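Local coordinates for protein-L-isoaspartate(D-aspartate) O-methyltransferase (Sulfolobus tokodaii, PDB 1VBF) that probably repairs damaged proteins by transferring a methyl group from S-adenosyl-L-methionine to L-isoaspartyl residues, at residues 60-65 with 139-144; 173-178 with 184-189. All coordinates share one frame; numbering follows the deposited sequence.

The two contacts lie on the same seven-stranded mixed sheet of the methyltransferase fold, their centres about 11 Å apart. Contact 1 sits near the middle of the chain, about 5 Å between centres, and contact 2 farther out, at about 15 Å. Helix 56-65 joins them: the SE of M62, which lies obliquely by the W141 ring in contact 1, also meets CD2 of L173 at 3.9 Å, and one turn away OE1 of E65 forms a salt bridge of 3.6 Å with NZ of K175. F61 reaches L188 CB through CE2. Contact 1 lies beside the end of strand 73-77, after which class I methyltransferases typically bind S-adenosyl-L-methionine; contact 2 is at the sheet edge formed by strand 184-191.

Contact 1: 60-65 with 139-144; sequences IFMLDE and VVWATA
M62 and L63 meet W141 without a hydrogen bond between them; the shortest polar bond here lies within the helix, D64 N to I60 O at 2.8 Å, in the turn that carries both side chains. M62, deposited as selenomethionine, makes the Met-aromatic part of the contact. Its CG is anti to the carbonyl carbon (chi1 -60°), and a bend at chi3 (-111°) brings the chain end to the benzo side of the indole. SE lies 4.6 Å from the centroid of the W141 six-membered ring, 54° off the normal, so it is neither squarely over the face nor in the plane, while CE lies at the ring edge by CZ3. L63 comes to another part of the same rim: its CD2 is 3.8 Å from W141 CZ2, with the two side chains roughly at right angles. That methyl also approaches V139 CG1, at 4.4 Å. V139 CG1 in turn packs on a face of its near neighbour's indole, 3.7 Å above the plane of W141 and toward its rim, so the ring has aliphatic groups both at its edge and on a face. The pyrrole nitrogen NE1 gives a weak hydrogen bond to E76, near the end of strand 73-77, and the ring stacks with Y84. Together these contacts are likely to restrict rotation of the indole. The helix 56-65 thus packs on the C-terminal end of strand 135-140 in the Rossmann-like sheet: L63 also touches L87 and I88 of helix 83-91, V139 bonds through its backbone to L75 and I77, and V140 pairs with I162 of strand 159-165.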
loop_
_atom_site.group_PDB
_atom_site.type_symbol
_atom_site.label_atom_id
_atom_site.label_comp_id
_atom_site.label_asym_id
_atom_site.label_seq_id
_atom_site.Cartn_x
_atom_site.Cartn_y
_atom_site.Cartn_z
ATOM N N ILE B 60 27.840 11.289 -16.784
ATOM C CA ILE B 60 29.000 12.168 -16.705
ATOM C C ILE B 60 29.430 12.351 -15.255
ATOM O O ILE B 60 30.633 12.440 -14.948
ATOM C CB ILE B 60 28.690 13.538 -17.349
ATOM C CG1 ILE B 60 28.255 13.324 -18.800
ATOM C CG2 ILE B 60 29.915 14.428 -17.305
ATOM C CD1 ILE B 60 29.233 12.435 -19.583
ATOM N N PHE B 61 28.438 12.412 -14.367
ATOM C CA PHE B 61 28.716 12.555 -12.948
ATOM C C PHE B 61 29.469 11.310 -12.452
ATOM O O PHE B 61 30.465 11.409 -11.738
ATOM C CB PHE B 61 27.407 12.737 -12.150
ATOM C CG PHE B 61 27.610 12.734 -10.663
ATOM C CD1 PHE B 61 28.386 13.721 -10.049
ATOM C CD2 PHE B 61 27.121 11.689 -9.888
ATOM C CE1 PHE B 61 28.681 13.659 -8.681
ATOM C CE2 PHE B 61 27.408 11.615 -8.516
ATOM C CZ PHE B 61 28.192 12.599 -7.913
HETATM N N MSE B 62 28.991 10.136 -12.843
HETATM C CA MSE B 62 29.631 8.896 -12.444
HETATM C C MSE B 62 31.064 8.791 -12.949
HETATM O O MSE B 62 31.982 8.474 -12.179
HETATM C CB MSE B 62 28.799 7.723 -12.928
HETATM C CG MSE B 62 27.397 7.756 -12.352
HETATM SE SE MSE B 62 26.356 6.157 -12.671
HETATM C CE MSE B 62 25.075 6.921 -13.886
ATOM N N LEU B 63 31.265 9.067 -14.237
ATOM C CA LEU B 63 32.612 9.015 -14.793
ATOM C C LEU B 63 33.495 10.060 -14.124
ATOM O O LEU B 63 34.657 9.792 -13.829
ATOM C CB LEU B 63 32.594 9.248 -16.300
ATOM C CG LEU B 63 31.829 8.218 -17.146
ATOM C CD1 LEU B 63 32.120 8.471 -18.615
ATOM C CD2 LEU B 63 32.225 6.790 -16.749
ATOM N N ASP B 64 32.945 11.244 -13.864
ATOM C CA ASP B 64 33.727 12.294 -13.223
ATOM C C ASP B 64 34.169 11.830 -11.837
ATOM O O ASP B 64 35.290 12.099 -11.398
ATOM C CB ASP B 64 32.908 13.586 -13.143
ATOM C CG ASP B 64 33.780 14.834 -12.933
ATOM O OD1 ASP B 64 34.998 14.796 -13.260
ATOM O OD2 ASP B 64 33.239 15.867 -12.459
ATOM N N GLU B 65 33.302 11.097 -11.159
ATOM C CA GLU B 65 33.606 10.595 -9.826
ATOM C C GLU B 65 34.548 9.394 -9.847
ATOM O O GLU B 65 35.095 9.025 -8.802
ATOM C CB GLU B 65 32.310 10.198 -9.125
ATOM C CG GLU B 65 31.472 11.363 -8.622
ATOM C CD GLU B 65 32.084 12.024 -7.398
ATOM O OE1 GLU B 65 32.410 11.313 -6.428
ATOM O OE2 GLU B 65 32.240 13.260 -7.399
ATOM N N VAL B 139 33.147 0.568 -13.540
ATOM C CA VAL B 139 31.877 1.286 -13.550
ATOM C C VAL B 139 30.818 0.273 -13.906
ATOM O O VAL B 139 31.012 -0.509 -14.831
ATOM C CB VAL B 139 31.788 2.315 -14.660
ATOM C CG1 VAL B 139 30.835 3.445 -14.255
ATOM C CG2 VAL B 139 33.142 2.790 -15.012
ATOM N N VAL B 140 29.686 0.285 -13.211
ATOM C CA VAL B 140 28.620 -0.664 -13.533
ATOM C C VAL B 140 27.421 0.187 -13.890
ATOM O O VAL B 140 27.159 1.135 -13.195
ATOM C CB VAL B 140 28.331 -1.575 -12.316
ATOM C CG1 VAL B 140 27.494 -2.787 -12.742
ATOM C CG2 VAL B 140 29.652 -2.016 -11.700
ATOM N N TRP B 141 26.711 -0.132 -14.965
ATOM C CA TRP B 141 25.569 0.674 -15.384
ATOM C C TRP B 141 24.234 0.011 -15.131
ATOM O O TRP B 141 23.284 0.157 -15.904
ATOM C CB TRP B 141 25.666 1.040 -16.873
ATOM C CG TRP B 141 26.870 1.871 -17.230
ATOM C CD1 TRP B 141 27.998 1.435 -17.848
ATOM C CD2 TRP B 141 27.102 3.261 -16.911
ATOM N NE1 TRP B 141 28.922 2.443 -17.928
ATOM C CE2 TRP B 141 28.407 3.572 -17.368
ATOM C CE3 TRP B 141 26.341 4.259 -16.284
ATOM C CZ2 TRP B 141 28.974 4.852 -17.219
ATOM C CZ3 TRP B 141 26.918 5.545 -16.135
ATOM C CH2 TRP B 141 28.218 5.818 -16.601
ATOM N N ALA B 142 24.172 -0.749 -14.055
ATOM C CA ALA B 142 22.935 -1.414 -13.666
ATOM C C ALA B 142 23.048 -1.777 -12.184
ATOM O O ALA B 142 24.141 -2.020 -11.664
ATOM C CB ALA B 142 22.689 -2.640 -14.526
ATOM N N THR B 143 21.920 -1.787 -11.497
ATOM C CA THR B 143 21.929 -2.074 -10.072
ATOM C C THR B 143 22.138 -3.565 -9.759
ATOM O O THR B 143 21.737 -4.450 -10.531
ATOM C CB THR B 143 20.616 -1.522 -9.401
ATOM O OG1 THR B 143 20.675 -1.746 -8.000
ATOM C CG2 THR B 143 19.364 -2.206 -9.948
ATOM N N ALA B 144 22.792 -3.826 -8.629
ATOM C CA ALA B 144 23.058 -5.192 -8.169
ATOM C C ALA B 144 22.446 -5.453 -6.780
ATOM O O ALA B 144 22.171 -4.522 -6.023
ATOM C CB ALA B 144 24.546 -5.444 -8.128
#

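Contact 2: 173-178 with 184-189; sequences LYKVIK and SLENLG
K175 and E186 form a hydrogen-bonded pair in the antiparallel beta hairpin of strands 171-177 and 184-191, the latter an edge strand of the sheet within this chain. Their backbones exchange two bonds, K175 N to E186 O and E186 N to K175 O, each 3.1 Å. From CB, which lies 3.8 Å from L188 CD1, the lysine runs fully extended, its CG trans to the backbone N (chi1 -179°), alongside the equally extended glutamate. CD passes 3.7 Å from E186 OE1, and NZ, which also donates to E65 O, reaches that carboxylate through a water: 3.0 Å from NZ, 2.7 Å from OE1. Next to K175 CB, L188 also packs its CB 3.6 Å from L173 CD1. An alanine in place of L188 would probably open a gap beside L173 CD1 and K175 CB, leaving the side chain of L173 freer to turn. On the other face, L185 CD2 lies beside both methyls of V176, its CB near the Y174 ring, and Y203 of a neighbouring subunit packs against L185. N187, paired with Y174 in a non-hydrogen-bonded pair, closes an Asx turn: its OD1 accepts from G189 N, nearly in line with the side-chain carbonyl.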
loop_
_atom_site.group_PDB
_atom_site.type_symbol
_atom_site.label_atom_id
_atom_site.label_comp_id
_atom_site.label_asym_id
_atom_site.label_seq_id
_atom_site.Cartn_x
_atom_site.Cartn_y
_atom_site.Cartn_z
ATOM N N LEU B 173 23.744 4.979 -5.402
ATOM C CA LEU B 173 24.975 5.009 -6.178
ATOM C C LEU B 173 26.138 4.937 -5.187
ATOM O O LEU B 173 26.231 5.743 -4.263
ATOM C CB LEU B 173 25.008 6.313 -7.000
ATOM C CG LEU B 173 25.734 6.449 -8.354
ATOM C CD1 LEU B 173 26.990 7.257 -8.172
ATOM C CD2 LEU B 173 26.032 5.086 -8.934
ATOM N N TYR B 174 27.023 3.970 -5.355
ATOM C CA TYR B 174 28.134 3.867 -4.425
ATOM C C TYR B 174 29.515 3.997 -5.040
ATOM O O TYR B 174 29.792 3.436 -6.101
ATOM C CB TYR B 174 28.116 2.538 -3.684
ATOM C CG TYR B 174 27.081 2.396 -2.623
ATOM C CD1 TYR B 174 25.801 1.936 -2.925
ATOM C CD2 TYR B 174 27.389 2.699 -1.300
ATOM C CE1 TYR B 174 24.854 1.780 -1.931
ATOM C CE2 TYR B 174 26.443 2.547 -0.290
ATOM C CZ TYR B 174 25.182 2.088 -0.615
ATOM O OH TYR B 174 24.252 1.948 0.382
ATOM N N LYS B 175 30.381 4.729 -4.349
ATOM C CA LYS B 175 31.758 4.888 -4.780
ATOM C C LYS B 175 32.582 4.037 -3.798
ATOM O O LYS B 175 32.696 4.343 -2.606
ATOM C CB LYS B 175 32.175 6.361 -4.722
ATOM C CG LYS B 175 33.599 6.609 -5.187
ATOM C CD LYS B 175 33.935 8.080 -5.123
ATOM C CE LYS B 175 35.373 8.323 -5.508
ATOM N NZ LYS B 175 35.584 9.759 -5.781
ATOM N N VAL B 176 33.153 2.962 -4.314
ATOM C CA VAL B 176 33.903 2.027 -3.499
ATOM C C VAL B 176 35.400 2.114 -3.695
ATOM O O VAL B 176 35.878 2.005 -4.817
ATOM C CB VAL B 176 33.464 0.599 -3.832
ATOM C CG1 VAL B 176 34.183 -0.395 -2.968
ATOM C CG2 VAL B 176 31.988 0.483 -3.671
ATOM N N ILE B 177 36.149 2.311 -2.618
ATOM C CA ILE B 177 37.600 2.351 -2.747
ATOM C C ILE B 177 38.146 1.084 -2.119
ATOM O O ILE B 177 37.997 0.866 -0.927
ATOM C CB ILE B 177 38.227 3.550 -2.030
ATOM C CG1 ILE B 177 37.757 4.856 -2.671
ATOM C CG2 ILE B 177 39.728 3.446 -2.110
ATOM C CD1 ILE B 177 38.326 6.061 -1.997
ATOM N N LYS B 178 38.785 0.247 -2.914
ATOM C CA LYS B 178 39.281 -0.997 -2.374
ATOM C C LYS B 178 40.290 -0.867 -1.241
ATOM O O LYS B 178 41.176 -0.003 -1.261
ATOM C CB LYS B 178 39.857 -1.856 -3.489
ATOM C CG LYS B 178 40.120 -3.277 -3.062
ATOM C CD LYS B 178 40.392 -4.113 -4.273
ATOM C CE LYS B 178 40.662 -5.566 -3.939
ATOM N NZ LYS B 178 40.947 -6.308 -5.209
ATOM N N SER B 184 35.739 1.341 1.558
ATOM C CA SER B 184 35.133 2.538 2.091
ATOM C C SER B 184 34.007 2.732 1.085
ATOM O O SER B 184 34.242 2.710 -0.114
ATOM C CB SER B 184 36.129 3.722 2.091
ATOM O OG SER B 184 36.253 4.378 0.837
ATOM N N LEU B 185 32.777 2.851 1.558
ATOM C CA LEU B 185 31.666 3.034 0.641
ATOM C C LEU B 185 31.030 4.373 0.892
ATOM O O LEU B 185 30.626 4.680 2.010
ATOM C CB LEU B 185 30.607 1.946 0.815
ATOM C CG LEU B 185 31.055 0.491 0.919
ATOM C CD1 LEU B 185 29.908 -0.405 0.513
ATOM C CD2 LEU B 185 32.225 0.233 0.014
ATOM N N GLU B 186 30.934 5.170 -0.161
ATOM C CA GLU B 186 30.357 6.484 -0.060
ATOM C C GLU B 186 29.112 6.557 -0.893
ATOM O O GLU B 186 29.151 6.385 -2.095
ATOM C CB GLU B 186 31.373 7.514 -0.525
ATOM C CG GLU B 186 30.819 8.880 -0.789
ATOM C CD GLU B 186 31.886 9.829 -1.324
ATOM O OE1 GLU B 186 32.919 9.342 -1.845
ATOM O OE2 GLU B 186 31.689 11.061 -1.240
ATOM N N ASN B 187 27.993 6.788 -0.233
ATOM C CA ASN B 187 26.711 6.920 -0.902
ATOM C C ASN B 187 26.727 8.235 -1.656
ATOM O O ASN B 187 26.875 9.296 -1.065
ATOM C CB ASN B 187 25.585 6.958 0.122
ATOM C CG ASN B 187 24.226 6.935 -0.518
ATOM O OD1 ASN B 187 24.033 7.457 -1.613
ATOM N ND2 ASN B 187 23.262 6.337 0.170
ATOM N N LEU B 188 26.577 8.160 -2.967
ATOM C CA LEU B 188 26.571 9.360 -3.791
ATOM C C LEU B 188 25.155 9.790 -4.124
ATOM O O LEU B 188 24.961 10.723 -4.884
ATOM C CB LEU B 188 27.350 9.122 -5.088
ATOM C CG LEU B 188 28.807 8.696 -4.896
ATOM C CD1 LEU B 188 29.449 8.456 -6.248
ATOM C CD2 LEU B 188 29.556 9.763 -4.099
ATOM N N GLY B 189 24.159 9.108 -3.579
ATOM C CA GLY B 189 22.797 9.505 -3.867
ATOM C C GLY B 189 21.848 8.433 -4.339
ATOM O O GLY B 189 22.229 7.289 -4.545
HETATM O O HOH W 1 34.416 10.973 -3.317
HETATM O O HOH W 2 34.307 5.728 -0.574
#